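PDB 6ED2: glycosyl hydrolase family 2, TIM barrel domain protein from Faecalibacterium prausnitzii A2-165, which probably hydrolyses beta-D-glucuronides, as a gut bacterial beta-glucuronidase of glycoside hydrolase family 2. Local coordinates for residues G296-E301 and D464-P469; E362-A367 and F372-E377; D422-D427 and I434-L439. All blocks are in the same frame, centred on the assembly; numbering follows the deposited sequence.

Contact 1. Residues G296-E301 and D464-P469; sequences GIRTFE and DPQKRP
Arg-298 turns the end of its guanidinium onto the side-chain amide of Gln-466, and both terminal nitrogens close on the one oxygen OE1. Arg-298 NH1 reaches Gln-466 OE1 at 2.9 Å and Arg-298 NH2 reaches it at 3.0 Å. OE1 lies in the guanidinium plane, whereas the amide is turned 74° to it. NH2 meets a lone pair of OE1 in the carbonyl plane; NH1 comes from above that plane. The arginine chain bends at chi2 (96°) to make this approach, and its NE is bound to Pro-431 O. The same OE1 sits over the centre of the Arg-468 guanidinium, 3.3 Å above its plane. This amide oxygen thus touches both cationic groups, at the edge of one and over the face of the other; their nearest nitrogens, Arg-298 NH2 and Arg-468 NH1, are 3.2 Å apart. Its negative end should ease their proximity, as should Val-433 O, which accepts from Arg-468 NH1 and weakly from Arg-298 NH2. Gln-466 belongs to the type I turn from Asp-464 to Lys-467, which follows helix 449-463 and leads into barrel strand 470-474. Residues 296-301 pass from the last strand of the antiparallel four-stranded sheet into the hairpin that starts at strand 300-303, so the contact ties this linker to a loop at the N-terminal side of the TIM-barrel strands. Within the turn, Asp-464 OD1 accepts Gln-466 N at 2.8 Å, an Asx turn. Arg-468 grips the same carboxylate side-on, NH2 to Asp-464 OD1 and NE to Asp-464 OD2, both at 2.8 Å, which holds its guanidinium with one face to OE1. Farther along, the edge of the Phe-300 ring meets the Pro-469 ring, with Phe-300 CE2 3.7 Å from Pro-469 CG.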
loop_
_atom_site.group_PDB
_atom_site.type_symbol
_atom_site.label_atom_id
_atom_site.label_comp_id
_atom_site.label_asym_id
_atom_site.label_seq_id
_atom_site.Cartn_x
_atom_site.Cartn_y
_atom_site.Cartn_z
ATOM N N GLY A 296 -19.506 40.178 2.032
ATOM C CA GLY A 296 -20.769 39.465 2.005
ATOM C C GLY A 296 -21.668 40.001 3.100
ATOM O O GLY A 296 -21.200 40.324 4.194
ATOM N N ILE A 297 -22.953 40.107 2.790
ATOM C CA ILE A 297 -23.943 40.636 3.716
ATOM C C ILE A 297 -24.550 39.454 4.463
ATOM O O ILE A 297 -25.338 38.685 3.904
ATOM C CB ILE A 297 -25.018 41.452 2.985
ATOM C CG1 ILE A 297 -24.372 42.619 2.229
ATOM C CG2 ILE A 297 -26.038 41.986 3.968
ATOM C CD1 ILE A 297 -25.396 43.502 1.529
ATOM N N ARG A 298 -24.172 39.302 5.727
ATOM C CA ARG A 298 -24.678 38.208 6.539
ATOM C C ARG A 298 -24.507 38.567 8.009
ATOM O O ARG A 298 -23.543 39.243 8.387
ATOM C CB ARG A 298 -23.952 36.892 6.222
ATOM C CG ARG A 298 -22.463 36.909 6.569
ATOM C CD ARG A 298 -22.194 36.314 7.942
ATOM N NE ARG A 298 -20.795 36.401 8.378
ATOM C CZ ARG A 298 -20.290 37.417 9.071
ATOM N NH1 ARG A 298 -21.069 38.450 9.377
ATOM N NH2 ARG A 298 -19.007 37.410 9.440
ATOM N N THR A 299 -25.427 38.067 8.834
ATOM C CA THR A 299 -25.332 38.171 10.284
ATOM C C THR A 299 -25.068 36.799 10.896
ATOM O O THR A 299 -25.521 35.769 10.381
ATOM C CB THR A 299 -26.607 38.746 10.901
ATOM O OG1 THR A 299 -27.692 37.822 10.714
ATOM C CG2 THR A 299 -26.950 40.096 10.283
ATOM N N PHE A 300 -24.324 36.788 11.998
ATOM C CA PHE A 300 -24.058 35.525 12.671
ATOM C C PHE A 300 -23.954 35.745 14.175
ATOM O O PHE A 300 -23.197 36.610 14.623
ATOM C CB PHE A 300 -22.781 34.882 12.135
ATOM C CG PHE A 300 -22.508 33.527 12.707
ATOM C CD1 PHE A 300 -22.996 32.393 12.089
ATOM C CD2 PHE A 300 -21.767 33.388 13.867
ATOM C CE1 PHE A 300 -22.737 31.123 12.621
ATOM C CE2 PHE A 300 -21.512 32.136 14.402
ATOM C CZ PHE A 300 -21.999 31.000 13.773
ATOM N N GLU A 301 -24.697 34.946 14.944
ATOM C CA GLU A 301 -24.734 35.087 16.396
ATOM C C GLU A 301 -25.315 33.823 17.014
ATOM O O GLU A 301 -26.072 33.085 16.376
ATOM C CB GLU A 301 -25.568 36.298 16.815
ATOM C CG GLU A 301 -27.025 36.175 16.394
ATOM C CD GLU A 301 -27.886 37.340 16.897
ATOM O OE1 GLU A 301 -29.083 37.379 16.545
ATOM O OE2 GLU A 301 -27.370 38.207 17.646
ATOM N N ASP A 464 -13.602 42.908 17.899
ATOM C CA ASP A 464 -14.455 42.495 16.801
ATOM C C ASP A 464 -15.682 43.386 16.723
ATOM O O ASP A 464 -16.572 43.273 17.581
ATOM C CB ASP A 464 -14.866 41.033 16.948
ATOM C CG ASP A 464 -15.682 40.543 15.767
ATOM O OD1 ASP A 464 -15.903 41.337 14.829
ATOM O OD2 ASP A 464 -16.130 39.379 15.778
ATOM N N PRO A 465 -15.809 44.231 15.697
ATOM C CA PRO A 465 -17.034 45.033 15.561
ATOM C C PRO A 465 -18.279 44.185 15.442
ATOM O O PRO A 465 -19.374 44.663 15.748
ATOM C CB PRO A 465 -16.794 45.839 14.272
ATOM C CG PRO A 465 -15.357 45.694 13.963
ATOM C CD PRO A 465 -14.937 44.372 14.524
ATOM N N GLN A 466 -18.160 42.950 14.980
ATOM C CA GLN A 466 -19.340 42.115 14.796
ATOM C C GLN A 466 -19.645 41.250 16.005
ATOM O O GLN A 466 -20.683 40.582 16.014
ATOM C CB GLN A 466 -19.174 41.221 13.558
ATOM C CG GLN A 466 -19.052 42.005 12.262
ATOM C CD GLN A 466 -18.796 41.110 11.056
ATOM O OE1 GLN A 466 -19.215 39.949 11.016
ATOM N NE2 GLN A 466 -18.112 41.652 10.066
ATOM N N LYS A 467 -18.764 41.234 17.011
ATOM C CA LYS A 467 -19.033 40.543 18.270
ATOM C C LYS A 467 -19.358 39.068 18.016
ATOM O O LYS A 467 -20.338 38.520 18.528
ATOM C CB LYS A 467 -20.160 41.251 19.038
ATOM C CG LYS A 467 -19.843 42.732 19.362
ATOM C CD LYS A 467 -18.839 42.829 20.523
ATOM C CE LYS A 467 -18.420 44.278 20.868
ATOM N NZ LYS A 467 -17.144 44.695 20.187
ATOM N N ARG A 468 -18.526 38.434 17.193
ATOM C CA ARG A 468 -18.710 37.033 16.860
ATOM C C ARG A 468 -18.324 36.156 18.048
ATOM O O ARG A 468 -17.442 36.520 18.836
ATOM C CB ARG A 468 -17.863 36.657 15.643
ATOM C CG ARG A 468 -18.568 36.885 14.327
ATOM C CD ARG A 468 -17.570 36.999 13.191
ATOM N NE ARG A 468 -16.826 38.252 13.255
ATOM C CZ ARG A 468 -16.273 38.846 12.198
ATOM N NH1 ARG A 468 -16.340 38.280 10.985
ATOM N NH2 ARG A 468 -15.647 40.006 12.358
ATOM N N PRO A 469 -18.936 34.980 18.170
ATOM C CA PRO A 469 -18.712 34.135 19.358
ATOM C C PRO A 469 -17.263 33.691 19.507
ATOM O O PRO A 469 -16.536 33.525 18.520
ATOM C CB PRO A 469 -19.636 32.934 19.117
ATOM C CG PRO A 469 -19.954 32.967 17.643
ATOM C CD PRO A 469 -19.941 34.415 17.256
#

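Contact 2. Residues E362-A367 and F372-E377; sequences EIYQMA and FLIIDE
Ile-374 pushes its CD1 methyl into the angle between Tyr-364 and Ala-367, lying 3.5 Å from Tyr-364 CD1 and 3.7 Å from Ala-367 CB. The methyl gets there because CG1 stands beside the backbone N (chi1 -65°) and the chain then continues extended to CD1. Its other branch, CG2, touches the tyrosine ring at CE1. Ala-367 also meets the CB of Phe-372, whose ring leads away to an edge-to-face contact with Phe-341. These residues join helix 361-370 to strand 373-377, the second half of the beta-alpha-beta crossover that begins at strand 351-353 of the TIM barrel. The two segments run roughly antiparallel (148°), their axes 9.4 Å apart at closest approach, and the short link between them is closed by a nearly straight bond from Phe-372 N to Ala-367 O (3.2 Å). At the polar edge, Tyr-364 OH donates to Asp-376 OD1 at 2.7 Å. The carboxylate oxygen lies near the ring plane, but the hydroxyl comes to it from above the carboxylate plane. Tyr-359 N also bonds to this hydroxyl, giving the oxygen a second polar partner.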
loop_
_atom_site.group_PDB
_atom_site.type_symbol
_atom_site.label_atom_id
_atom_site.label_comp_id
_atom_site.label_asym_id
_atom_site.label_seq_id
_atom_site.Cartn_x
_atom_site.Cartn_y
_atom_site.Cartn_z
ATOM N N GLU A 362 -5.700 33.907 1.179
ATOM C CA GLU A 362 -6.348 33.356 -0.012
ATOM C C GLU A 362 -7.344 32.246 0.324
ATOM O O GLU A 362 -8.342 32.073 -0.384
ATOM C CB GLU A 362 -5.275 32.834 -0.979
ATOM C CG GLU A 362 -4.472 33.944 -1.651
ATOM C CD GLU A 362 -3.309 34.459 -0.824
ATOM O OE1 GLU A 362 -3.258 34.259 0.426
ATOM O OE2 GLU A 362 -2.425 35.084 -1.443
ATOM N N ILE A 363 -7.103 31.488 1.395
ATOM C CA ILE A 363 -8.054 30.446 1.788
ATOM C C ILE A 363 -9.369 31.059 2.287
ATOM O O ILE A 363 -10.455 30.535 2.006
ATOM C CB ILE A 363 -7.399 29.519 2.830
ATOM C CG1 ILE A 363 -6.265 28.726 2.166
ATOM C CG2 ILE A 363 -8.430 28.584 3.479
ATOM C CD1 ILE A 363 -5.321 28.063 3.137
ATOM N N TYR A 364 -9.304 32.176 3.030
ATOM C CA TYR A 364 -10.535 32.847 3.459
ATOM C C TYR A 364 -11.260 33.454 2.271
ATOM O O TYR A 364 -12.501 33.445 2.214
ATOM C CB TYR A 364 -10.244 33.957 4.480
ATOM C CG TYR A 364 -9.456 33.526 5.699
ATOM C CD1 TYR A 364 -10.091 33.339 6.930
ATOM C CD2 TYR A 364 -8.079 33.314 5.622
ATOM C CE1 TYR A 364 -9.364 32.937 8.066
ATOM C CE2 TYR A 364 -7.349 32.912 6.735
ATOM C CZ TYR A 364 -8.002 32.739 7.968
ATOM O OH TYR A 364 -7.283 32.341 9.071
ATOM N N GLN A 365 -10.500 34.021 1.332
ATOM C CA GLN A 365 -11.119 34.590 0.142
ATOM C C GLN A 365 -11.908 33.527 -0.613
ATOM O O GLN A 365 -13.017 33.788 -1.098
ATOM C CB GLN A 365 -10.045 35.221 -0.745
ATOM C CG GLN A 365 -9.282 36.376 -0.061
ATOM C CD GLN A 365 -8.073 36.844 -0.877
ATOM O OE1 GLN A 365 -7.817 36.344 -1.976
ATOM N NE2 GLN A 365 -7.341 37.814 -0.350
ATOM N N MET A 366 -11.369 32.306 -0.687
ATOM C CA MET A 366 -12.095 31.236 -1.368
ATOM C C MET A 366 -13.308 30.801 -0.559
ATOM O O MET A 366 -14.373 30.542 -1.127
ATOM C CB MET A 366 -11.171 30.039 -1.644
ATOM C CG MET A 366 -11.921 28.832 -2.248
ATOM S SD MET A 366 -11.043 27.831 -3.492
ATOM C CE MET A 366 -10.767 29.086 -4.747
ATOM N N ALA A 367 -13.156 30.681 0.767
ATOM C CA ALA A 367 -14.325 30.428 1.615
ATOM C C ALA A 367 -15.389 31.500 1.407
ATOM O O ALA A 367 -16.582 31.190 1.333
ATOM C CB ALA A 367 -13.917 30.349 3.083
ATOM N N PHE A 372 -18.416 29.054 2.756
ATOM C CA PHE A 372 -17.985 28.190 3.846
ATOM C C PHE A 372 -17.819 29.019 5.113
ATOM O O PHE A 372 -17.463 30.196 5.055
ATOM C CB PHE A 372 -16.664 27.485 3.514
ATOM C CG PHE A 372 -16.840 26.175 2.789
ATOM C CD1 PHE A 372 -17.028 26.145 1.417
ATOM C CD2 PHE A 372 -16.819 24.975 3.484
ATOM C CE1 PHE A 372 -17.196 24.937 0.750
ATOM C CE2 PHE A 372 -16.994 23.762 2.823
ATOM C CZ PHE A 372 -17.179 23.741 1.455
ATOM N N LEU A 373 -18.108 28.402 6.256
ATOM C CA LEU A 373 -17.960 29.036 7.557
ATOM C C LEU A 373 -16.606 28.674 8.144
ATOM O O LEU A 373 -16.198 27.509 8.114
ATOM C CB LEU A 373 -19.076 28.585 8.507
ATOM C CG LEU A 373 -20.500 28.703 7.979
ATOM C CD1 LEU A 373 -21.504 28.153 8.988
ATOM C CD2 LEU A 373 -20.802 30.166 7.656
ATOM N N ILE A 374 -15.932 29.664 8.717
ATOM C CA ILE A 374 -14.593 29.498 9.276
ATOM C C ILE A 374 -14.609 29.865 10.753
ATOM O O ILE A 374 -15.083 30.948 11.124
ATOM C CB ILE A 374 -13.568 30.377 8.541
ATOM C CG1 ILE A 374 -13.426 29.928 7.078
ATOM C CG2 ILE A 374 -12.221 30.376 9.282
ATOM C CD1 ILE A 374 -12.310 30.650 6.351
ATOM N N ILE A 375 -14.045 28.990 11.579
ATOM C CA ILE A 375 -13.626 29.325 12.931
ATOM C C ILE A 375 -12.145 29.675 12.879
ATOM O O ILE A 375 -11.306 28.815 12.603
ATOM C CB ILE A 375 -13.893 28.179 13.912
ATOM C CG1 ILE A 375 -15.383 27.809 13.890
ATOM C CG2 ILE A 375 -13.448 28.580 15.308
ATOM C CD1 ILE A 375 -15.736 26.628 14.780
ATOM N N ASP A 376 -11.824 30.935 13.159
ATOM C CA ASP A 376 -10.488 31.487 12.965
ATOM C C ASP A 376 -9.694 31.330 14.254
ATOM O O ASP A 376 -10.124 31.803 15.318
ATOM C CB ASP A 376 -10.595 32.961 12.572
ATOM C CG ASP A 376 -9.432 33.446 11.695
ATOM O OD1 ASP A 376 -8.445 32.698 11.446
ATOM O OD2 ASP A 376 -9.515 34.620 11.267
ATOM N N GLU A 377 -8.528 30.698 14.162
ATOM C CA GLU A 377 -7.783 30.287 15.343
ATOM C C GLU A 377 -6.374 30.870 15.346
ATOM O O GLU A 377 -5.638 30.764 14.357
ATOM C CB GLU A 377 -7.718 28.761 15.433
ATOM C CG GLU A 377 -6.984 28.263 16.676
ATOM C CD GLU A 377 -7.199 26.770 16.929
ATOM O OE1 GLU A 377 -8.351 26.367 17.239
ATOM O OE2 GLU A 377 -6.209 26.004 16.828
#

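Contact 3. Residues D422-D427 and I434-L439; sequences DMIDRD and IAWSLL
This is an apolar helix-to-strand contact in the wall of the TIM barrel, where the Trp-436 indole of strand 433-440 packs against the C-terminal end of helix 409-427. Ile-424 lies over one face of the Trp-436 indole: its CG1 stands 3.6 Å from the centroid of the six-membered ring and only 2° off the ring normal, a CH-pi contact. CD1, at the end of that branch, lies nearest Trp-436 CE2, and the second branch, CG2, nearest CZ2. Met-423 and Trp-436 run past each other in opposite directions. The methionine chain is extended to SD and bends at the last torsion (chi3 71°), which brings Met-423 CE obliquely to 3.7 Å from Trp-436 CE3. At the ring edge, Asp-427 CB is 4.3 Å from Trp-436 CZ3, while its carboxylate is taken up by Arg-426, with Arg-426 NE to Asp-427 OD1 at 2.7 Å. The indole is also held at its polar end, where NE1 bonds to Asp-464. Ile-424 also packs on Leu-463 of the next barrel helix, 449-463. The segment axes pass 10.8 Å apart and run close to antiparallel, at 163°. A helix packed antiparallel against the strand that follows it, as here, is the layering of the outer helices on the barrel strands in a TIM barrel.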
loop_
_atom_site.group_PDB
_atom_site.type_symbol
_atom_site.label_atom_id
_atom_site.label_comp_id
_atom_site.label_asym_id
_atom_site.label_seq_id
_atom_site.Cartn_x
_atom_site.Cartn_y
_atom_site.Cartn_z
ATOM N N ASP A 422 -3.831 41.008 15.632
ATOM C CA ASP A 422 -3.537 40.956 14.206
ATOM C C ASP A 422 -4.501 40.022 13.486
ATOM O O ASP A 422 -4.998 40.351 12.403
ATOM C CB ASP A 422 -2.077 40.537 14.011
ATOM C CG ASP A 422 -1.113 41.680 14.319
ATOM O OD1 ASP A 422 -1.600 42.816 14.379
ATOM O OD2 ASP A 422 0.102 41.462 14.520
ATOM N N MET A 423 -4.824 38.877 14.089
ATOM C CA MET A 423 -5.746 37.969 13.420
ATOM C C MET A 423 -7.112 38.616 13.233
ATOM O O MET A 423 -7.706 38.544 12.145
ATOM C CB MET A 423 -5.885 36.657 14.194
ATOM C CG MET A 423 -7.001 35.797 13.590
ATOM S SD MET A 423 -7.301 34.222 14.414
ATOM C CE MET A 423 -8.064 34.804 15.945
ATOM N N ILE A 424 -7.639 39.257 14.281
ATOM C CA ILE A 424 -8.975 39.831 14.153
ATOM C C ILE A 424 -8.960 41.035 13.215
ATOM O O ILE A 424 -9.874 41.212 12.402
ATOM C CB ILE A 424 -9.545 40.175 15.541
ATOM C CG1 ILE A 424 -9.853 38.871 16.292
ATOM C CG2 ILE A 424 -10.795 41.069 15.405
ATOM C CD1 ILE A 424 -10.598 39.084 17.595
ATOM N N ASP A 425 -7.923 41.874 13.293
ATOM C CA ASP A 425 -7.816 42.980 12.341
ATOM C C ASP A 425 -7.717 42.484 10.894
ATOM O O ASP A 425 -8.344 43.053 9.993
ATOM C CB ASP A 425 -6.617 43.867 12.698
ATOM C CG ASP A 425 -6.955 44.863 13.807
ATOM O OD1 ASP A 425 -8.162 45.208 13.962
ATOM O OD2 ASP A 425 -6.019 45.277 14.534
ATOM N N ARG A 426 -6.946 41.418 10.649
ATOM C CA ARG A 426 -6.787 40.921 9.279
ATOM C C ARG A 426 -8.080 40.309 8.746
ATOM O O ARG A 426 -8.417 40.491 7.572
ATOM C CB ARG A 426 -5.657 39.893 9.212
ATOM C CG ARG A 426 -5.198 39.549 7.776
ATOM C CD ARG A 426 -4.289 38.322 7.787
ATOM N NE ARG A 426 -5.060 37.136 8.164
ATOM C CZ ARG A 426 -4.632 35.880 8.037
ATOM N NH1 ARG A 426 -3.431 35.625 7.526
ATOM N NH2 ARG A 426 -5.424 34.874 8.409
ATOM N N ASP A 427 -8.834 39.606 9.596
ATOM C CA ASP A 427 -9.868 38.706 9.112
ATOM C C ASP A 427 -11.285 39.187 9.372
ATOM O O ASP A 427 -12.228 38.530 8.925
ATOM C CB ASP A 427 -9.663 37.309 9.725
ATOM C CG ASP A 427 -8.358 36.674 9.260
ATOM O OD1 ASP A 427 -7.750 37.224 8.311
ATOM O OD2 ASP A 427 -7.912 35.656 9.840
ATOM N N ILE A 434 -16.836 33.426 11.151
ATOM C CA ILE A 434 -17.980 33.569 12.051
ATOM C C ILE A 434 -17.635 33.341 13.520
ATOM O O ILE A 434 -18.511 33.497 14.374
ATOM C CB ILE A 434 -19.152 32.651 11.635
ATOM C CG1 ILE A 434 -18.691 31.221 11.338
ATOM C CG2 ILE A 434 -19.866 33.204 10.413
ATOM C CD1 ILE A 434 -18.587 30.329 12.557
ATOM N N ALA A 435 -16.397 32.987 13.854
ATOM C CA ALA A 435 -16.064 32.723 15.251
ATOM C C ALA A 435 -14.557 32.757 15.420
ATOM O O ALA A 435 -13.804 32.570 14.458
ATOM C CB ALA A 435 -16.616 31.375 15.732
ATOM N N TRP A 436 -14.131 32.984 16.665
ATOM C CA TRP A 436 -12.725 33.076 17.045
ATOM C C TRP A 436 -12.396 31.960 18.020
ATOM O O TRP A 436 -13.097 31.785 19.018
ATOM C CB TRP A 436 -12.400 34.422 17.716
ATOM C CG TRP A 436 -12.947 35.617 16.989
ATOM C CD1 TRP A 436 -13.976 36.428 17.384
ATOM C CD2 TRP A 436 -12.503 36.118 15.723
ATOM N NE1 TRP A 436 -14.179 37.423 16.454
ATOM C CE2 TRP A 436 -13.286 37.253 15.424
ATOM C CE3 TRP A 436 -11.501 35.732 14.824
ATOM C CZ2 TRP A 436 -13.112 37.992 14.249
ATOM C CZ3 TRP A 436 -11.324 36.482 13.659
ATOM C CH2 TRP A 436 -12.130 37.586 13.383
ATOM N N SER A 437 -11.331 31.218 17.753
ATOM C CA SER A 437 -10.841 30.224 18.694
ATOM C C SER A 437 -9.539 30.747 19.278
ATOM O O SER A 437 -8.594 31.011 18.536
ATOM C CB SER A 437 -10.651 28.866 18.016
ATOM O OG SER A 437 -9.931 27.999 18.874
ATOM N N LEU A 438 -9.487 30.900 20.602
ATOM C CA LEU A 438 -8.421 31.681 21.220
ATOM C C LEU A 438 -7.258 30.836 21.720
ATOM O O LEU A 438 -6.173 31.382 21.949
ATOM C CB LEU A 438 -8.984 32.507 22.382
ATOM C CG LEU A 438 -9.609 33.884 22.107
ATOM C CD1 LEU A 438 -10.481 33.913 20.900
ATOM C CD2 LEU A 438 -10.408 34.360 23.307
ATOM N N LEU A 439 -7.465 29.531 21.907
ATOM C CA LEU A 439 -6.434 28.599 22.350
ATOM C C LEU A 439 -6.816 27.216 21.856
ATOM O O LEU A 439 -8.003 26.917 21.688
ATOM C CB LEU A 439 -6.266 28.559 23.881
ATOM C CG LEU A 439 -6.154 29.824 24.738
ATOM C CD1 LEU A 439 -7.518 30.235 25.227
ATOM C CD2 LEU A 439 -5.211 29.601 25.913
#

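All three contacts reach the barrel sheet, in which strands 373-377 and 433-440 are neighbours; Ser-437 N lies 2.8 Å from Asp-376 O, a probable hydrogen bond that joins contacts 2 and 3, whose centres lie 11 Å apart. Contacts 1 and 3, 12 Å between centres, meet at Trp-436: besides the indole bond to Asp-464, Trp-436 N is 3.1 Å from Pro-469 O, probably a hydrogen bond. Contacts 1 and 2 do not touch, their nearest atoms being about 5 Å apart. Asp-376 OD2 and Asp-427 OD2 are modelled too close together for their positions to be certain. The magnesium ion bound at Thr-239 and Glu-241 lies away from all three.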